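Local coordinates for protein N-acetylmuramoyl-L-alanine amidase (Mycolicibacterium smegmatis, PDB 7AGM) that probably hydrolyses the amide bond between N-acetylmuramic acid and L-alanine in peptidoglycan as a zinc-dependent amidase of the Amidase_3 family, at residues A[56-59]-A[60-64]; A[78-81]-A[82-85]. All blocks are in the same frame, centred on the assembly; numbering follows the deposited sequence.

Contact 1 of 2, residues A[56-59]-A[60-64]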
ATOM      1  N   THR A  56      -9.168   2.391  -0.301  1.00 14.58           N
ATOM      2  CA  THR A  56      -8.034   1.726  -0.935  1.00 14.31           C
ATOM      3  C   THR A  56      -8.424   1.173  -2.296  1.00 13.91           C
ATOM      4  O   THR A  56      -7.631   1.219  -3.244  1.00 13.86           O
ATOM      5  CB  THR A  56      -7.490   0.608  -0.044  1.00 14.42           C
ATOM      6  OG1 THR A  56      -8.459  -0.445   0.063  1.00 15.41           O
ATOM      7  CG2 THR A  56      -7.114   1.131   1.355  1.00 14.07           C
ATOM      8  N   TRP A  57      -9.645   0.658  -2.416  1.00 14.48           N
ATOM      9  CA  TRP A  57     -10.112   0.112  -3.688  1.00 15.53           C
ATOM     10  C   TRP A  57     -10.126   1.180  -4.778  1.00 15.47           C
ATOM     11  O   TRP A  57      -9.489   1.029  -5.830  1.00 15.16           O
ATOM     12  CB  TRP A  57     -11.503  -0.491  -3.487  1.00 16.61           C
ATOM     13  CG  TRP A  57     -12.167  -0.921  -4.751  1.00 17.35           C
ATOM     14  CD1 TRP A  57     -13.265  -0.353  -5.350  1.00 18.87           C
ATOM     15  CD2 TRP A  57     -11.789  -2.027  -5.578  1.00 18.03           C
ATOM     16  NE1 TRP A  57     -13.585  -1.040  -6.491  1.00 19.87           N
ATOM     17  CE2 TRP A  57     -12.700  -2.075  -6.654  1.00 19.93           C
ATOM     18  CE3 TRP A  57     -10.770  -2.983  -5.511  1.00 18.35           C
ATOM     19  CZ2 TRP A  57     -12.614  -3.033  -7.659  1.00 20.33           C
ATOM     20  CZ3 TRP A  57     -10.692  -3.940  -6.511  1.00 19.57           C
ATOM     21  CH2 TRP A  57     -11.605  -3.953  -7.571  1.00 20.29           C
ATOM     22  N   ASP A  58     -10.827   2.290  -4.529  1.00 14.99           N
ATOM     23  CA  ASP A  58     -10.963   3.298  -5.577  1.00 15.03           C
ATOM     24  C   ASP A  58      -9.624   3.961  -5.895  1.00 14.01           C
ATOM     25  O   ASP A  58      -9.304   4.193  -7.070  1.00 15.26           O
ATOM     26  CB  ASP A  58     -12.022   4.326  -5.194  1.00 16.59           C
ATOM     27  CG  ASP A  58     -12.327   5.268  -6.329  1.00 18.97           C
ATOM     28  OD1 ASP A  58     -12.980   4.821  -7.292  1.00 21.08           O
ATOM     29  OD2 ASP A  58     -11.896   6.438  -6.271  1.00 20.09           O
ATOM     30  N   THR A  59      -8.810   4.231  -4.872  1.00 14.71           N
ATOM     31  CA  THR A  59      -7.491   4.807  -5.119  1.00 14.65           C
ATOM     32  C   THR A  59      -6.634   3.864  -5.955  1.00 14.49           C
ATOM     33  O   THR A  59      -5.942   4.301  -6.887  1.00 14.71           O
ATOM     34  CB  THR A  59      -6.811   5.132  -3.786  1.00 14.49           C
ATOM     35  OG1 THR A  59      -7.635   6.041  -3.050  1.00 15.52           O
ATOM     36  CG2 THR A  59      -5.448   5.779  -4.002  1.00 14.61           C
ATOM     37  N   THR A  60      -6.711   2.559  -5.675  1.00 14.82           N
ATOM     38  CA  THR A  60      -5.906   1.600  -6.427  1.00 15.35           C
ATOM     39  C   THR A  60      -6.365   1.511  -7.879  1.00 14.94           C
ATOM     40  O   THR A  60      -5.532   1.379  -8.786  1.00 14.91           O
ATOM     41  CB  THR A  60      -5.901   0.228  -5.743  1.00 15.66           C
ATOM     42  OG1 THR A  60      -5.361   0.348  -4.414  1.00 16.09           O
ATOM     43  CG2 THR A  60      -5.029  -0.751  -6.531  1.00 17.12           C
ATOM     44  N   LEU A  61      -7.682   1.624  -8.129  1.00 14.62           N
ATOM     45  CA  LEU A  61      -8.169   1.628  -9.508  1.00 15.07           C
ATOM     46  C   LEU A  61      -7.592   2.805 -10.284  1.00 14.22           C
ATOM     47  O   LEU A  61      -7.263   2.683 -11.471  1.00 14.77           O
ATOM     48  CB  LEU A  61      -9.698   1.695  -9.520  1.00 16.79           C
ATOM     49  CG  LEU A  61     -10.433   0.443  -9.041  1.00 19.33           C
ATOM     50  CD1 LEU A  61     -11.941   0.665  -9.081  1.00 20.21           C
ATOM     51  CD2 LEU A  61     -10.044  -0.773  -9.888  1.00 21.44           C
ATOM     52  N   ARG A  62      -7.484   3.962  -9.633  1.00 14.31           N
ATOM     53  CA  ARG A  62      -6.897   5.130 -10.274  1.00 14.43           C
ATOM     54  C   ARG A  62      -5.414   4.921 -10.538  1.00 14.15           C
ATOM     55  O   ARG A  62      -4.922   5.278 -11.616  1.00 15.16           O
ATOM     56  CB  ARG A  62      -7.156   6.363  -9.417  1.00 15.09           C
ATOM     57  CG  ARG A  62      -8.646   6.700  -9.347  1.00 15.29           C
ATOM     58  CD  ARG A  62      -8.958   7.730  -8.272  1.00 15.85           C
ATOM     59  NE  ARG A  62     -10.403   7.902  -8.096  1.00 17.00           N
ATOM     60  CZ  ARG A  62     -11.149   8.759  -8.785  1.00 18.26           C
ATOM     61  NH1 ARG A  62     -10.599   9.544  -9.702  1.00 18.62           N
ATOM     62  NH2 ARG A  62     -12.453   8.832  -8.552  1.00 19.70           N
ATOM     63  N   VAL A  63      -4.692   4.324  -9.581  1.00 14.16           N
ATOM     64  CA  VAL A  63      -3.287   3.988  -9.804  1.00 14.15           C
ATOM     65  C   VAL A  63      -3.150   3.046 -10.995  1.00 15.12           C
ATOM     66  O   VAL A  63      -2.306   3.248 -11.875  1.00 15.90           O
ATOM     67  CB  VAL A  63      -2.662   3.382  -8.531  1.00 13.20           C
ATOM     68  CG1 VAL A  63      -1.288   2.768  -8.834  1.00 13.91           C
ATOM     69  CG2 VAL A  63      -2.548   4.436  -7.418  1.00 12.77           C
ATOM     70  N   ARG A  64      -3.988   2.004 -11.046  1.00 15.41           N
ATOM     71  CA  ARG A  64      -3.889   1.032 -12.133  1.00 16.26           C
ATOM     72  C   ARG A  64      -4.088   1.691 -13.491  1.00 15.96           C
ATOM     73  O   ARG A  64      -3.341   1.423 -14.440  1.00 16.22           O
ATOM     74  CB  ARG A  64      -4.896  -0.104 -11.954  1.00 17.60           C
ATOM     75  CG  ARG A  64      -4.885  -1.019 -13.164  1.00 19.48           C
ATOM     76  CD  ARG A  64      -5.710  -2.235 -12.974  1.00 22.84           C
ATOM     77  NE  ARG A  64      -7.128  -1.937 -13.049  1.00 25.51           N
ATOM     78  CZ  ARG A  64      -8.066  -2.869 -12.978  1.00 40.57           C
ATOM     79  NH1 ARG A  64      -7.718  -4.142 -12.839  1.00 31.01           N
ATOM     80  NH2 ARG A  64      -9.343  -2.530 -13.046  1.00 32.84           N
TER
HETATM   81  O   HOH W   1     -14.663   7.245  -7.351  1.00 27.85           O
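Thr60 gives two hydrogen bonds to the carbonyl of Thr56 one turn earlier in helix 52-69. Its backbone N lies 2.9 Å from Thr56 O and its OG1 2.7 Å from the same oxygen, and the two donors reach it from opposite faces of the carbonyl plane. With OG1 beside the backbone N (chi1 -59°), the hydroxyl folds back on its own helix; a small threonine can thus be buried against Leu13 and Pro15 of strand 10-15 with its polar atom satisfied. This is the tightly packed side of the helix. Thr56 sits there too, its own OG1 bonded to Gly16 O.

On the flank, the methyl CD1 of Leu61 lies over one face of the Trp57 indole, 3.4 Å above the ring plane and offset toward the rim. Leu61 CD1 is nearest to Trp57 NE1, at 3.5 Å, so the methyl sits over the NE1-CE2 rim and does not cap the whole ring.

The looser side is polar and partly exposed. Arg62, extended from CG to NE, runs back to Asp58, where NE meets OD2 at 2.8 Å in a salt bridge whose N-H...O angle is 172°. The oxygen lies in the guanidinium plane, yet the nitrogen approaches from above the carboxylate, the two planes being turned 68° apart. Water 1 accepts from NH2 and donates weakly to Asp58 OD1, closing a small ring.

Asp58 OD2 also pairs with Arg201 of helix 198-219, so one carboxylate oxygen is shared by two arginines, which probably stabilises its negative charge and ties the two helices together.

Contact 2 of 2, residues A[78-81]-A[82-85]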
ATOM      1  N   ARG A  78      -7.311  -8.132  -5.363  1.00 18.00           N
ATOM      2  CA  ARG A  78      -8.735  -8.415  -5.283  1.00 18.32           C
ATOM      3  C   ARG A  78      -9.424  -7.724  -6.444  1.00 19.50           C
ATOM      4  O   ARG A  78      -8.888  -6.784  -7.039  1.00 19.47           O
ATOM      5  CB  ARG A  78      -9.336  -7.987  -3.937  1.00 18.17           C
ATOM      6  CG  ARG A  78      -9.201  -6.507  -3.614  1.00 17.98           C
ATOM      7  CD  ARG A  78      -9.900  -6.249  -2.291  1.00 17.70           C
ATOM      8  NE  ARG A  78      -9.609  -4.980  -1.625  1.00 17.70           N
ATOM      9  CZ  ARG A  78     -10.500  -4.008  -1.420  1.00 17.92           C
ATOM     10  NH1 ARG A  78     -11.742  -4.112  -1.894  1.00 18.66           N
ATOM     11  NH2 ARG A  78     -10.149  -2.927  -0.736  1.00 16.68           N
ATOM     12  N   GLY A  79     -10.632  -8.196  -6.749  1.00 21.24           N
ATOM     13  CA  GLY A  79     -11.329  -7.779  -7.948  1.00 22.60           C
ATOM     14  C   GLY A  79     -12.656  -7.089  -7.718  1.00 23.90           C
ATOM     15  O   GLY A  79     -13.372  -6.798  -8.683  1.00 25.89           O
ATOM     16  N   ASN A  80     -13.002  -6.819  -6.463  1.00 23.51           N
ATOM     17  CA  ASN A  80     -14.228  -6.098  -6.138  1.00 23.56           C
ATOM     18  C   ASN A  80     -14.070  -5.459  -4.764  1.00 22.42           C
ATOM     19  O   ASN A  80     -13.063  -5.650  -4.074  1.00 21.65           O
ATOM     20  CB  ASN A  80     -15.450  -7.022  -6.161  1.00 24.74           C
ATOM     21  CG  ASN A  80     -15.347  -8.148  -5.151  1.00 26.21           C
ATOM     22  OD1 ASN A  80     -15.220  -7.915  -3.941  1.00 27.18           O
ATOM     23  ND2 ASN A  80     -15.410  -9.380  -5.640  1.00 42.71           N
ATOM     24  N   ASP A  81     -15.098  -4.717  -4.359  1.00 22.72           N
ATOM     25  CA  ASP A  81     -15.137  -4.041  -3.070  1.00 22.30           C
ATOM     26  C   ASP A  81     -16.407  -4.401  -2.304  1.00 23.23           C
ATOM     27  O   ASP A  81     -16.884  -3.619  -1.482  1.00 23.44           O
ATOM     28  CB  ASP A  81     -15.005  -2.527  -3.246  1.00 21.13           C
ATOM     29  CG  ASP A  81     -14.758  -1.805  -1.938  1.00 21.82           C
ATOM     30  OD1 ASP A  81     -13.945  -2.312  -1.144  1.00 22.52           O
ATOM     31  OD2 ASP A  81     -15.375  -0.740  -1.705  1.00 22.50           O
ATOM     32  N   ASN A  82     -16.960  -5.591  -2.550  1.00 24.99           N
ATOM     33  CA  ASN A  82     -18.184  -5.981  -1.855  1.00 24.22           C
ATOM     34  C   ASN A  82     -18.200  -7.445  -1.427  1.00 34.39           C
ATOM     35  O   ASN A  82     -19.266  -7.946  -1.046  1.00 29.54           O
ATOM     36  CB  ASN A  82     -19.437  -5.648  -2.687  1.00 25.37           C
ATOM     37  CG  ASN A  82     -19.528  -6.465  -3.965  1.00 29.27           C
ATOM     38  OD1 ASN A  82     -18.548  -7.058  -4.410  1.00 30.20           O
ATOM     39  ND2 ASN A  82     -20.716  -6.504  -4.559  1.00 36.22           N
ATOM     40  N   ALA A  83     -17.066  -8.141  -1.461  1.00 23.26           N
ATOM     41  CA  ALA A  83     -17.024  -9.548  -1.089  1.00 24.24           C
ATOM     42  C   ALA A  83     -15.686  -9.852  -0.425  1.00 23.76           C
ATOM     43  O   ALA A  83     -14.802  -8.993  -0.333  1.00 22.69           O
ATOM     44  CB  ALA A  83     -17.287 -10.437  -2.311  1.00 24.18           C
ATOM     45  N   LEU A  84     -15.543 -11.090   0.042  1.00 24.52           N
ATOM     46  CA  LEU A  84     -14.312 -11.506   0.699  1.00 26.56           C
ATOM     47  C   LEU A  84     -13.122 -11.369  -0.246  1.00 26.62           C
ATOM     48  O   LEU A  84     -13.239 -11.550  -1.460  1.00 27.77           O
ATOM     49  CB  LEU A  84     -14.427 -12.959   1.163  1.00 29.19           C
ATOM     50  CG  LEU A  84     -15.324 -13.232   2.368  1.00 49.55           C
ATOM     51  CD1 LEU A  84     -15.502 -14.728   2.555  1.00 73.83           C
ATOM     52  CD2 LEU A  84     -14.733 -12.604   3.616  1.00 47.40           C
ATOM     53  N   GLY A  85     -11.969 -11.032   0.334  1.00 26.95           N
ATOM     54  CA  GLY A  85     -10.713 -10.985  -0.379  1.00 26.13           C
ATOM     55  C   GLY A  85      -9.685 -11.864   0.307  1.00 26.22           C
ATOM     56  O   GLY A  85      -9.953 -12.448   1.361  1.00 25.87           O
TER
HETATM   57  O   HOH W   2     -13.560  -6.947  -1.373  1.00 34.64           O
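Asn80 turns its side-chain oxygen to the chain ahead, where OD1 accepts from Asn82 N at 3.2 Å and, weakly, from Ala83 N at 3.1 Å. This is an Asx turn, in which the side-chain oxygen takes the place a preceding backbone carbonyl has in a beta turn. With CG set between the backbone N and carbonyl carbon (chi1 61°), the amide bends over the turn; Asn82 N lies above the plane of that amide, 36° out of it.

The Asn82 side chain crosses that of Asn80 at about a right angle, their amide planes 73° apart. Its OD1 stands 3.5 Å from Asn80 CG. Ala83, with just a methyl, fits beside the Asn80 amide, Ala83 CB lying 3.6 Å from Asn80 OD1.

On the inner side, Arg78 NH1 forms a salt bridge with Asp81 OD1 at 2.9 Å, from the anti side and somewhat out of the carboxylate plane, and also bonds to Asn80 O at 3.0 Å. With three nitrogens in one flat group, arginine suits this place: its remaining nitrogens bond to the carbonyls of Pro15, Gly16 and His53. Since Asp81 OD1 is also hydrogen-bonded to His53 ND1 and OD2 to Ser54 OG, the carboxylate would tend to hold that imidazole in one orientation and partly balance the buried guanidinium.

How the contacts relate
Contact 1 comes first along the chain and contact 2 follows after strand 73-76; their centres are about 13 Å apart, yet they touch. The indole of Trp57 packs its far edge on the loop: Trp57 CH2 lies 3.3 Å from Gly79 C, and Trp57 CZ3 is 3.4 Å from Arg78 O. At the buried end, Arg78 NH2 comes within 3.1 Å of Thr56 OG1. These meetings, with the bonds of Arg78 and Asp81 to His53, next to the zinc ligand Glu52, join helix 52-69 to the 78-85 loop. Contact 1 comes close to the metal, the Thr56 side chain about 6 Å from it; contact 2 lies further off, the Asp81 side chain about 7 Å from that of the ligand His17.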